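Local coordinates for tail spike protein gp49 (Pseudomonas phage LKA1, PDB 4RU4) that is a phage tailspike that probably acts as a lyase on the O-specific polysaccharide of its Pseudomonas host during virus entry, at residues G368-I377 and R400-V411; Y439-V450 and K468-T479. One frame throughout, in Å; residues are numbered along the deposited sequence. Where two conformers were deposited one is given.

How the interactions relate
Both interactions lie in the pectin lyase-like part of the chain, a right-handed parallel beta-helix. Their strands belong to one parallel sheet, in the order 349-352, 372-377, 403-405, 439-446, 468-474 and 497-501. Interaction 1 pairs 372-377 with 403-405. Interaction 2 pairs 439-446 with 468-474. Interaction 1 closes along the chain before interaction 2 opens, and their centres are about 11 Å apart. They join directly through the neighbouring strands 403-405 and 439-446, where V405 N and R442 O, 2.7 Å apart, probably form a hydrogen bond. Strands of successive turns thus stack into one continuous wall, with a calcium ion held at the loop that opens interaction 1.

Interaction 1. Residues G368-I377 and R400-V411; sequences GGWIVISAEI and RGVIDVGGNSAV. With CA (calcium ion), chain C.
I371 to S374 and V402 to D404 meet as successive rungs of a parallel beta-helix wall, next to a calcium-binding loop. Strands 372-377 and 403-405 run parallel, 9° apart. V402 O accepts from two amides in its carbonyl plane, I371 N at 2.8 Å and V372 N at 3.3 Å. The return bond is D404 N to V372 O, 2.8 Å. S374 adds a side-chain link. Its OG lies beside its own backbone N (chi1 -52°) and donates to D404 O at 2.8 Å.

I371 CD1 meets V402 CG1, the two side chains lying alongside and pointing the same way. Further on, V411 CG1 presses on I377 CG1 at 3.5 Å, a tight carbon pair. The W370 indole lies by R400, with NE1 over one face of the guanidinium. R400 has two conformers, so this contact is less certain.

The D404 carboxylate ties the chain just before its strand to the turn just after it. OD1 takes G401 N on its anti side at 2.9 Å. OD2 takes G407 N on its syn side at 3.1 Å, which makes an Asx motif. Both donors tilt out of the carboxylate plane. A water accepts from S374 N and G406 N and probably donates to OD2, so it joins the two segments. At the loop, G368 O binds the calcium ion at 2.6 Å. D394 O and four waters complete the site. Both protein ligands are neutral backbone carbonyls, so the metal's place is probably set by the path of the loops, with no acidic side chain among its ligands.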
loop_
_atom_site.group_PDB
_atom_site.type_symbol
_atom_site.label_atom_id
_atom_site.label_comp_id
_atom_site.label_asym_id
_atom_site.label_seq_id
_atom_site.Cartn_x
_atom_site.Cartn_y
_atom_site.Cartn_z
ATOM N N GLY B 368 -9.828 -19.734 -17.121
ATOM C CA GLY B 368 -8.742 -20.493 -17.693
ATOM C C GLY B 368 -7.706 -20.966 -16.690
ATOM O O GLY B 368 -6.890 -21.812 -17.023
ATOM N N GLY B 369 -7.714 -20.424 -15.476
ATOM C CA GLY B 369 -6.769 -20.873 -14.461
ATOM C C GLY B 369 -5.605 -19.919 -14.254
ATOM O O GLY B 369 -4.866 -20.024 -13.266
ATOM N N TRP B 370 -5.412 -19.002 -15.189
ATOM C CA TRP B 370 -4.380 -17.975 -15.050
ATOM C C TRP B 370 -4.892 -16.884 -14.103
ATOM O O TRP B 370 -6.084 -16.844 -13.780
ATOM C CB TRP B 370 -4.018 -17.370 -16.415
ATOM C CG TRP B 370 -5.227 -16.975 -17.254
ATOM C CD1 TRP B 370 -5.825 -17.723 -18.248
ATOM C CD2 TRP B 370 -5.969 -15.749 -17.174
ATOM N NE1 TRP B 370 -6.897 -17.026 -18.786
ATOM C CE2 TRP B 370 -7.008 -15.820 -18.146
ATOM C CE3 TRP B 370 -5.865 -14.603 -16.373
ATOM C CZ2 TRP B 370 -7.925 -14.781 -18.347
ATOM C CZ3 TRP B 370 -6.786 -13.565 -16.563
ATOM C CH2 TRP B 370 -7.800 -13.665 -17.548
ATOM N N ILE B 371 -3.986 -16.026 -13.627
ATOM C CA ILE B 371 -4.359 -14.964 -12.692
ATOM C C ILE B 371 -4.087 -13.580 -13.270
ATOM O O ILE B 371 -4.898 -12.659 -13.123
ATOM C CB ILE B 371 -3.603 -15.116 -11.346
ATOM C CG1 ILE B 371 -3.901 -16.481 -10.721
ATOM C CG2 ILE B 371 -3.981 -13.986 -10.357
ATOM C CD1 ILE B 371 -3.060 -16.772 -9.479
ATOM N N VAL B 372 -2.941 -13.431 -13.936
ATOM C CA VAL B 372 -2.628 -12.180 -14.592
ATOM C C VAL B 372 -2.347 -12.501 -16.044
ATOM O O VAL B 372 -1.515 -13.350 -16.318
ATOM C CB VAL B 372 -1.375 -11.496 -13.984
ATOM C CG1 VAL B 372 -1.026 -10.258 -14.826
ATOM C CG2 VAL B 372 -1.651 -11.130 -12.500
ATOM N N ILE B 373 -3.067 -11.866 -16.962
ATOM C CA ILE B 373 -2.889 -12.103 -18.403
ATOM C C ILE B 373 -2.452 -10.809 -19.115
ATOM O O ILE B 373 -2.772 -9.703 -18.671
ATOM C CB ILE B 373 -4.178 -12.713 -19.046
ATOM C CG1 ILE B 373 -3.895 -13.242 -20.457
ATOM C CG2 ILE B 373 -5.331 -11.685 -19.060
ATOM C CD1 ILE B 373 -4.900 -14.265 -20.955
ATOM N N SER B 374 -1.718 -10.918 -20.218
ATOM C CA SER B 374 -1.281 -9.706 -20.899
ATOM C C SER B 374 -1.930 -9.574 -22.280
ATOM O O SER B 374 -2.395 -10.539 -22.841
ATOM C CB SER B 374 0.240 -9.722 -21.061
ATOM O OG SER B 374 0.886 -9.964 -19.818
ATOM N N ALA B 375 -1.930 -8.358 -22.821
ATOM C CA ALA B 375 -2.315 -8.107 -24.212
ATOM C C ALA B 375 -1.771 -6.745 -24.580
ATOM O O ALA B 375 -1.592 -5.912 -23.688
ATOM C CB ALA B 375 -3.838 -8.107 -24.371
ATOM N N GLU B 376 -1.527 -6.509 -25.862
ATOM C CA GLU B 376 -1.332 -5.147 -26.349
ATOM C C GLU B 376 -0.220 -4.446 -25.577
ATOM O O GLU B 376 -0.366 -3.286 -25.133
ATOM C CB GLU B 376 -2.666 -4.353 -26.286
ATOM C CG GLU B 376 -3.818 -5.053 -27.033
ATOM C CD GLU B 376 -5.105 -4.207 -27.172
ATOM O OE1 GLU B 376 -5.336 -3.285 -26.349
ATOM O OE2 GLU B 376 -5.917 -4.501 -28.088
ATOM N N ILE B 377 0.892 -5.165 -25.404
ATOM C CA ILE B 377 2.049 -4.640 -24.684
ATOM C C ILE B 377 2.842 -3.709 -25.608
ATOM O O ILE B 377 3.468 -4.158 -26.574
ATOM C CB ILE B 377 2.955 -5.786 -24.136
ATOM C CG1 ILE B 377 2.185 -6.600 -23.073
ATOM C CG2 ILE B 377 4.255 -5.229 -23.564
ATOM C CD1 ILE B 377 1.824 -5.803 -21.794
ATOM N N ARG B 400 -1.094 -21.273 -21.342
ATOM C CA ARG B 400 -0.878 -19.997 -20.680
ATOM C C ARG B 400 -0.196 -20.187 -19.326
ATOM O O ARG B 400 -0.392 -21.218 -18.669
ATOM C CB ARG B 400 -2.214 -19.236 -20.535
ATOM C CG ARG B 400 -2.759 -18.685 -21.882
ATOM C CD ARG B 400 -4.195 -18.116 -21.815
ATOM N NE ARG B 400 -5.185 -19.148 -21.510
ATOM C CZ ARG B 400 -6.507 -18.987 -21.556
ATOM N NH1 ARG B 400 -7.045 -17.833 -21.905
ATOM N NH2 ARG B 400 -7.295 -20.000 -21.233
ATOM N N GLY B 401 0.602 -19.200 -18.910
ATOM C CA GLY B 401 1.221 -19.234 -17.581
ATOM C C GLY B 401 0.194 -18.829 -16.539
ATOM O O GLY B 401 -0.879 -18.331 -16.904
ATOM N N VAL B 402 0.493 -19.036 -15.257
ATOM C CA VAL B 402 -0.354 -18.486 -14.193
ATOM C C VAL B 402 -0.281 -16.971 -14.290
ATOM O O VAL B 402 -1.285 -16.259 -14.137
ATOM C CB VAL B 402 0.098 -18.981 -12.793
ATOM C CG1 VAL B 402 -0.669 -18.238 -11.658
ATOM C CG2 VAL B 402 -0.057 -20.521 -12.705
ATOM N N ILE B 403 0.921 -16.494 -14.599
ATOM C CA ILE B 403 1.135 -15.135 -15.050
ATOM C C ILE B 403 1.533 -15.254 -16.512
ATOM O O ILE B 403 2.533 -15.916 -16.847
ATOM C CB ILE B 403 2.263 -14.460 -14.270
ATOM C CG1 ILE B 403 1.905 -14.434 -12.781
ATOM C CG2 ILE B 403 2.534 -13.028 -14.834
ATOM C CD1 ILE B 403 3.096 -14.169 -11.893
ATOM N N ASP B 404 0.733 -14.668 -17.402
ATOM C CA ASP B 404 0.893 -14.968 -18.814
ATOM C C ASP B 404 1.232 -13.748 -19.656
ATOM O O ASP B 404 0.562 -12.711 -19.539
ATOM C CB ASP B 404 -0.390 -15.618 -19.365
ATOM C CG ASP B 404 -0.194 -16.170 -20.781
ATOM O OD1 ASP B 404 0.571 -17.144 -20.923
ATOM O OD2 ASP B 404 -0.783 -15.625 -21.748
ATOM N N VAL B 405 2.250 -13.877 -20.516
ATOM C CA VAL B 405 2.601 -12.813 -21.460
ATOM C C VAL B 405 2.619 -13.384 -22.887
ATOM O O VAL B 405 3.677 -13.725 -23.432
ATOM C CB VAL B 405 3.969 -12.142 -21.120
ATOM C CG1 VAL B 405 4.146 -10.889 -21.957
ATOM C CG2 VAL B 405 4.044 -11.823 -19.620
ATOM N N GLY B 406 1.435 -13.511 -23.489
ATOM C CA GLY B 406 1.337 -14.030 -24.846
ATOM C C GLY B 406 1.525 -15.530 -25.017
ATOM O O GLY B 406 1.903 -15.981 -26.095
ATOM N N GLY B 407 1.219 -16.302 -23.977
ATOM C CA GLY B 407 1.350 -17.745 -24.042
ATOM C C GLY B 407 0.587 -18.344 -25.213
ATOM O O GLY B 407 1.106 -19.195 -25.928
ATOM N N ASN B 408 -0.643 -17.885 -25.413
ATOM C CA ASN B 408 -1.463 -18.392 -26.488
ATOM C C ASN B 408 -2.153 -17.240 -27.221
ATOM O O ASN B 408 -3.224 -17.423 -27.770
ATOM C CB ASN B 408 -2.503 -19.385 -25.939
ATOM C CG ASN B 408 -3.066 -20.319 -27.013
ATOM O OD1 ASN B 408 -2.373 -20.714 -27.939
ATOM N ND2 ASN B 408 -4.337 -20.669 -26.881
ATOM N N SER B 409 -1.529 -16.063 -27.240
ATOM C CA SER B 409 -2.099 -14.916 -27.942
ATOM C C SER B 409 -0.990 -14.022 -28.462
ATOM O O SER B 409 0.164 -14.181 -28.060
ATOM C CB SER B 409 -3.019 -14.124 -26.998
ATOM O OG SER B 409 -2.347 -13.821 -25.773
ATOM N N ALA B 410 -1.334 -13.081 -29.341
ATOM C CA ALA B 410 -0.308 -12.217 -29.967
ATOM C C ALA B 410 -0.116 -10.897 -29.210
ATOM O O ALA B 410 -0.816 -9.902 -29.464
ATOM C CB ALA B 410 -0.647 -11.955 -31.435
ATOM N N VAL B 411 0.831 -10.908 -28.276
ATOM C CA VAL B 411 0.985 -9.868 -27.270
ATOM C C VAL B 411 2.298 -9.116 -27.425
ATOM O O VAL B 411 2.367 -7.894 -27.227
ATOM C CB VAL B 411 0.944 -10.529 -25.857
ATOM C CG1 VAL B 411 1.291 -9.519 -24.742
ATOM C CG2 VAL B 411 -0.421 -11.162 -25.617
HETATM CA CA CA C . -7.403 -24.400 -17.192
HETATM O O HOH W 1 -1.030 -12.971 -22.236
HETATM O O HOH W 2 -3.817 -11.790 -24.706
HETATM O O HOH W 3 -2.556 -8.463 -27.714
HETATM O O HOH W 4 -6.399 -24.261 -19.457
HETATM O O HOH W 5 -9.897 -24.251 -17.661
HETATM O O HOH W 6 -8.139 -24.670 -14.856
HETATM O O HOH W 7 -7.493 -26.764 -17.424
#

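Interaction 2. Residues Y439-V450 and K468-T479; sequences YLLRARLEGSTV and KVLQLDITSGST
L445 packs against I474, S478 and T479 of the neighbouring segment. It lies alongside I474, with CD2 3.7 Å from I474 CG1. L445 CD2 also reaches S478 C (3.5 Å) and the T479 side chain. L445 O accepts two successive amides. T475 N comes in the carbonyl plane at 2.8 Å, S476 N from above it at 3.2 Å. The register slips by one residue here, a beta bulge. T475 OG1 also receives R444 NH1, in the guanidinium plane. R444 then grips E446 OE2 end-on with NH1 and NH2, a salt bridge within its own strand.

The pair belongs to a wall of the parallel beta-helix, where 441-446 and 470-474 run 7° apart. L441, A443 and L445 share one face of this sheet with L470, L472 and I474. R442, R444, Q471 and D473 line the other.

On that polar face Q471 touches both Y439 and R442. Its CB sits over one face of the Y439 ring, 3.7 Å from CG, as a CH-pi contact. A bend at chi2 (80°) turns the amide along its own strand. OE1 takes K468 NZ, which also bonds S500 OG, and NE2 donates to both oxygens of D473, 2.9 Å from OD1 and 3.1 Å from OD2. R442, with an extended chain, forms a side-on salt bridge to D473 across the strands, the two planes 81° apart. Both bonds reach OD2 and are bent, NE (2.9 Å) nearly along the C-O axis and NH2 from above the carboxylate plane. Q471 NE2 is the third donor on OD2, and R442 NH1 turns to N399 O.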
loop_
_atom_site.group_PDB
_atom_site.type_symbol
_atom_site.label_atom_id
_atom_site.label_comp_id
_atom_site.label_asym_id
_atom_site.label_seq_id
_atom_site.Cartn_x
_atom_site.Cartn_y
_atom_site.Cartn_z
ATOM N N TYR B 439 3.677 -24.034 -15.746
ATOM C CA TYR B 439 4.711 -23.031 -15.517
ATOM C C TYR B 439 4.098 -21.787 -14.860
ATOM O O TYR B 439 2.947 -21.425 -15.122
ATOM C CB TYR B 439 5.434 -22.643 -16.823
ATOM C CG TYR B 439 4.553 -22.776 -18.057
ATOM C CD1 TYR B 439 3.710 -21.748 -18.447
ATOM C CD2 TYR B 439 4.571 -23.943 -18.822
ATOM C CE1 TYR B 439 2.879 -21.880 -19.563
ATOM C CE2 TYR B 439 3.753 -24.080 -19.948
ATOM C CZ TYR B 439 2.916 -23.044 -20.305
ATOM O OH TYR B 439 2.116 -23.187 -21.407
ATOM N N LEU B 440 4.848 -21.146 -13.981
ATOM C CA LEU B 440 4.283 -19.992 -13.266
ATOM C C LEU B 440 4.150 -18.797 -14.190
ATOM O O LEU B 440 3.150 -18.076 -14.157
ATOM C CB LEU B 440 5.115 -19.647 -12.045
ATOM C CG LEU B 440 5.196 -20.808 -11.046
ATOM C CD1 LEU B 440 6.005 -20.378 -9.851
ATOM C CD2 LEU B 440 3.772 -21.205 -10.614
ATOM N N LEU B 441 5.162 -18.577 -15.015
ATOM C CA LEU B 441 5.103 -17.453 -15.955
ATOM C C LEU B 441 5.516 -17.931 -17.340
ATOM O O LEU B 441 6.491 -18.668 -17.497
ATOM C CB LEU B 441 6.006 -16.284 -15.509
ATOM C CG LEU B 441 6.035 -15.041 -16.409
ATOM C CD1 LEU B 441 6.256 -13.774 -15.569
ATOM C CD2 LEU B 441 7.072 -15.132 -17.527
ATOM N N ARG B 442 4.769 -17.499 -18.345
ATOM C CA ARG B 442 5.155 -17.764 -19.727
ATOM C C ARG B 442 5.231 -16.426 -20.438
ATOM O O ARG B 442 4.351 -15.578 -20.253
ATOM C CB ARG B 442 4.105 -18.642 -20.433
ATOM C CG ARG B 442 4.560 -19.051 -21.877
ATOM C CD ARG B 442 3.691 -20.101 -22.503
ATOM N NE ARG B 442 4.261 -20.550 -23.780
ATOM C CZ ARG B 442 3.669 -21.403 -24.612
ATOM N NH1 ARG B 442 2.473 -21.892 -24.326
ATOM N NH2 ARG B 442 4.285 -21.766 -25.744
ATOM N N ALA B 443 6.282 -16.244 -21.237
ATOM C CA ALA B 443 6.372 -15.155 -22.202
ATOM C C ALA B 443 6.753 -15.782 -23.532
ATOM O O ALA B 443 7.653 -16.625 -23.593
ATOM C CB ALA B 443 7.429 -14.124 -21.763
ATOM N N ARG B 444 6.058 -15.392 -24.592
ATOM C CA ARG B 444 6.284 -15.969 -25.917
ATOM C C ARG B 444 6.278 -14.824 -26.938
ATOM O O ARG B 444 5.317 -14.042 -27.015
ATOM C CB ARG B 444 5.205 -17.004 -26.268
ATOM C CG ARG B 444 5.394 -17.652 -27.671
ATOM C CD ARG B 444 4.305 -18.699 -27.969
ATOM N NE ARG B 444 3.018 -18.027 -27.962
ATOM C CZ ARG B 444 2.480 -17.420 -29.012
ATOM N NH1 ARG B 444 3.081 -17.469 -30.202
ATOM N NH2 ARG B 444 1.312 -16.806 -28.877
ATOM N N LEU B 445 7.363 -14.721 -27.693
ATOM C CA LEU B 445 7.509 -13.700 -28.732
ATOM C C LEU B 445 6.693 -14.080 -29.957
ATOM O O LEU B 445 6.801 -15.217 -30.469
ATOM C CB LEU B 445 8.987 -13.571 -29.145
ATOM C CG LEU B 445 9.932 -12.593 -28.424
ATOM C CD1 LEU B 445 9.514 -12.291 -26.954
ATOM C CD2 LEU B 445 11.405 -12.954 -28.599
ATOM N N GLU B 446 5.920 -13.118 -30.451
ATOM C CA GLU B 446 5.217 -13.296 -31.719
ATOM C C GLU B 446 5.457 -12.081 -32.609
ATOM O O GLU B 446 4.515 -11.471 -33.139
ATOM C CB GLU B 446 3.723 -13.574 -31.517
ATOM C CG GLU B 446 3.149 -14.355 -32.734
ATOM C CD GLU B 446 1.691 -14.744 -32.581
ATOM O OE1 GLU B 446 0.951 -14.626 -33.590
ATOM O OE2 GLU B 446 1.288 -15.178 -31.475
ATOM N N GLY B 447 6.726 -11.714 -32.751
ATOM C CA GLY B 447 7.082 -10.725 -33.743
ATOM C C GLY B 447 7.897 -9.566 -33.219
ATOM O O GLY B 447 8.504 -8.860 -34.002
ATOM N N SER B 448 7.865 -9.329 -31.913
ATOM C CA SER B 448 8.649 -8.250 -31.327
ATOM C C SER B 448 10.142 -8.506 -31.487
ATOM O O SER B 448 10.571 -9.657 -31.608
ATOM C CB SER B 448 8.313 -8.081 -29.838
ATOM O OG SER B 448 8.586 -9.285 -29.108
ATOM N N THR B 449 10.929 -7.430 -31.491
ATOM C CA THR B 449 12.374 -7.558 -31.570
ATOM C C THR B 449 13.085 -6.859 -30.412
ATOM O O THR B 449 14.312 -6.813 -30.366
ATOM C CB THR B 449 12.906 -7.021 -32.899
ATOM O OG1 THR B 449 12.509 -5.644 -33.048
ATOM C CG2 THR B 449 12.364 -7.875 -34.061
ATOM N N VAL B 450 12.317 -6.370 -29.443
ATOM C CA VAL B 450 12.890 -5.628 -28.317
ATOM C C VAL B 450 13.388 -6.518 -27.160
ATOM O O VAL B 450 12.998 -7.681 -27.044
ATOM C CB VAL B 450 11.849 -4.620 -27.754
ATOM C CG1 VAL B 450 11.444 -3.586 -28.821
ATOM C CG2 VAL B 450 10.628 -5.366 -27.209
ATOM N N LYS B 468 7.653 -25.757 -14.066
ATOM C CA LYS B 468 8.713 -24.757 -14.295
ATOM C C LYS B 468 8.345 -23.437 -13.662
ATOM O O LYS B 468 7.156 -23.157 -13.489
ATOM C CB LYS B 468 8.904 -24.479 -15.797
ATOM C CG LYS B 468 8.727 -25.687 -16.700
ATOM C CD LYS B 468 9.130 -25.379 -18.139
ATOM C CE LYS B 468 8.895 -26.601 -19.047
ATOM N NZ LYS B 468 9.178 -26.308 -20.483
ATOM N N VAL B 469 9.358 -22.613 -13.365
ATOM C CA VAL B 469 9.101 -21.235 -12.950
ATOM C C VAL B 469 8.831 -20.428 -14.216
ATOM O O VAL B 469 7.727 -19.922 -14.390
ATOM C CB VAL B 469 10.267 -20.625 -12.116
ATOM C CG1 VAL B 469 9.950 -19.181 -11.678
ATOM C CG2 VAL B 469 10.566 -21.501 -10.893
ATOM N N LEU B 470 9.819 -20.348 -15.117
ATOM C CA LEU B 470 9.660 -19.578 -16.352
ATOM C C LEU B 470 9.638 -20.470 -17.579
ATOM O O LEU B 470 10.375 -21.471 -17.657
ATOM C CB LEU B 470 10.799 -18.568 -16.523
ATOM C CG LEU B 470 11.085 -17.645 -15.340
ATOM C CD1 LEU B 470 12.207 -16.694 -15.716
ATOM C CD2 LEU B 470 9.813 -16.881 -14.898
ATOM N N GLN B 471 8.815 -20.071 -18.547
ATOM C CA GLN B 471 8.735 -20.712 -19.849
ATOM C C GLN B 471 8.844 -19.561 -20.858
ATOM O O GLN B 471 7.923 -18.749 -20.981
ATOM C CB GLN B 471 7.400 -21.436 -19.986
ATOM C CG GLN B 471 7.092 -21.906 -21.391
ATOM C CD GLN B 471 7.811 -23.189 -21.724
ATOM O OE1 GLN B 471 7.991 -24.056 -20.866
ATOM N NE2 GLN B 471 8.251 -23.309 -22.968
ATOM N N LEU B 472 9.995 -19.456 -21.520
ATOM C CA LEU B 472 10.298 -18.306 -22.387
ATOM C C LEU B 472 10.498 -18.781 -23.825
ATOM O O LEU B 472 11.504 -19.428 -24.137
ATOM C CB LEU B 472 11.547 -17.554 -21.884
ATOM C CG LEU B 472 11.482 -17.159 -20.388
ATOM C CD1 LEU B 472 12.801 -16.588 -19.884
ATOM C CD2 LEU B 472 10.327 -16.171 -20.100
ATOM N N ASP B 473 9.554 -18.437 -24.695
ATOM C CA ASP B 473 9.467 -19.043 -26.023
ATOM C C ASP B 473 9.539 -17.993 -27.101
ATOM O O ASP B 473 9.265 -16.806 -26.864
ATOM C CB ASP B 473 8.108 -19.719 -26.201
ATOM C CG ASP B 473 7.968 -20.932 -25.359
ATOM O OD1 ASP B 473 8.929 -21.725 -25.331
ATOM O OD2 ASP B 473 6.920 -21.081 -24.712
ATOM N N ILE B 474 9.876 -18.449 -28.303
ATOM C CA ILE B 474 9.873 -17.585 -29.465
ATOM C C ILE B 474 9.173 -18.268 -30.641
ATOM O O ILE B 474 9.649 -19.274 -31.165
ATOM C CB ILE B 474 11.296 -17.206 -29.873
ATOM C CG1 ILE B 474 12.019 -16.559 -28.671
ATOM C CG2 ILE B 474 11.239 -16.288 -31.116
ATOM C CD1 ILE B 474 13.451 -16.150 -28.934
ATOM N N THR B 475 8.037 -17.719 -31.040
ATOM C CA THR B 475 7.361 -18.172 -32.244
ATOM C C THR B 475 7.879 -17.365 -33.439
ATOM O O THR B 475 8.207 -17.929 -34.478
ATOM C CB THR B 475 5.838 -18.040 -32.092
ATOM O OG1 THR B 475 5.396 -18.945 -31.080
ATOM C CG2 THR B 475 5.100 -18.354 -33.404
ATOM N N SER B 476 7.963 -16.049 -33.290
ATOM C CA SER B 476 8.592 -15.205 -34.307
ATOM C C SER B 476 9.181 -13.978 -33.621
ATOM O O SER B 476 8.832 -13.678 -32.474
ATOM C CB SER B 476 7.594 -14.803 -35.404
ATOM O OG SER B 476 6.574 -13.970 -34.867
ATOM N N GLY B 477 10.076 -13.279 -34.310
ATOM C CA GLY B 477 10.760 -12.149 -33.721
ATOM C C GLY B 477 12.005 -12.636 -32.989
ATOM O O GLY B 477 12.453 -13.761 -33.206
ATOM N N SER B 478 12.556 -11.805 -32.113
ATOM C CA SER B 478 13.826 -12.144 -31.445
ATOM C C SER B 478 14.012 -11.221 -30.272
ATOM O O SER B 478 13.337 -10.214 -30.179
ATOM C CB SER B 478 15.003 -11.933 -32.410
ATOM O OG SER B 478 14.958 -10.606 -32.908
ATOM N N THR B 479 14.937 -11.548 -29.366
ATOM C CA THR B 479 15.162 -10.680 -28.236
ATOM C C THR B 479 16.599 -10.797 -27.711
ATOM O O THR B 479 17.188 -11.871 -27.742
ATOM C CB THR B 479 14.138 -10.948 -27.081
ATOM O OG1 THR B 479 14.240 -9.907 -26.112
ATOM C CG2 THR B 479 14.369 -12.310 -26.409
HETATM O O HOH W 8 11.175 -9.203 -28.541
HETATM O O HOH W 9 16.119 -8.441 -31.629
#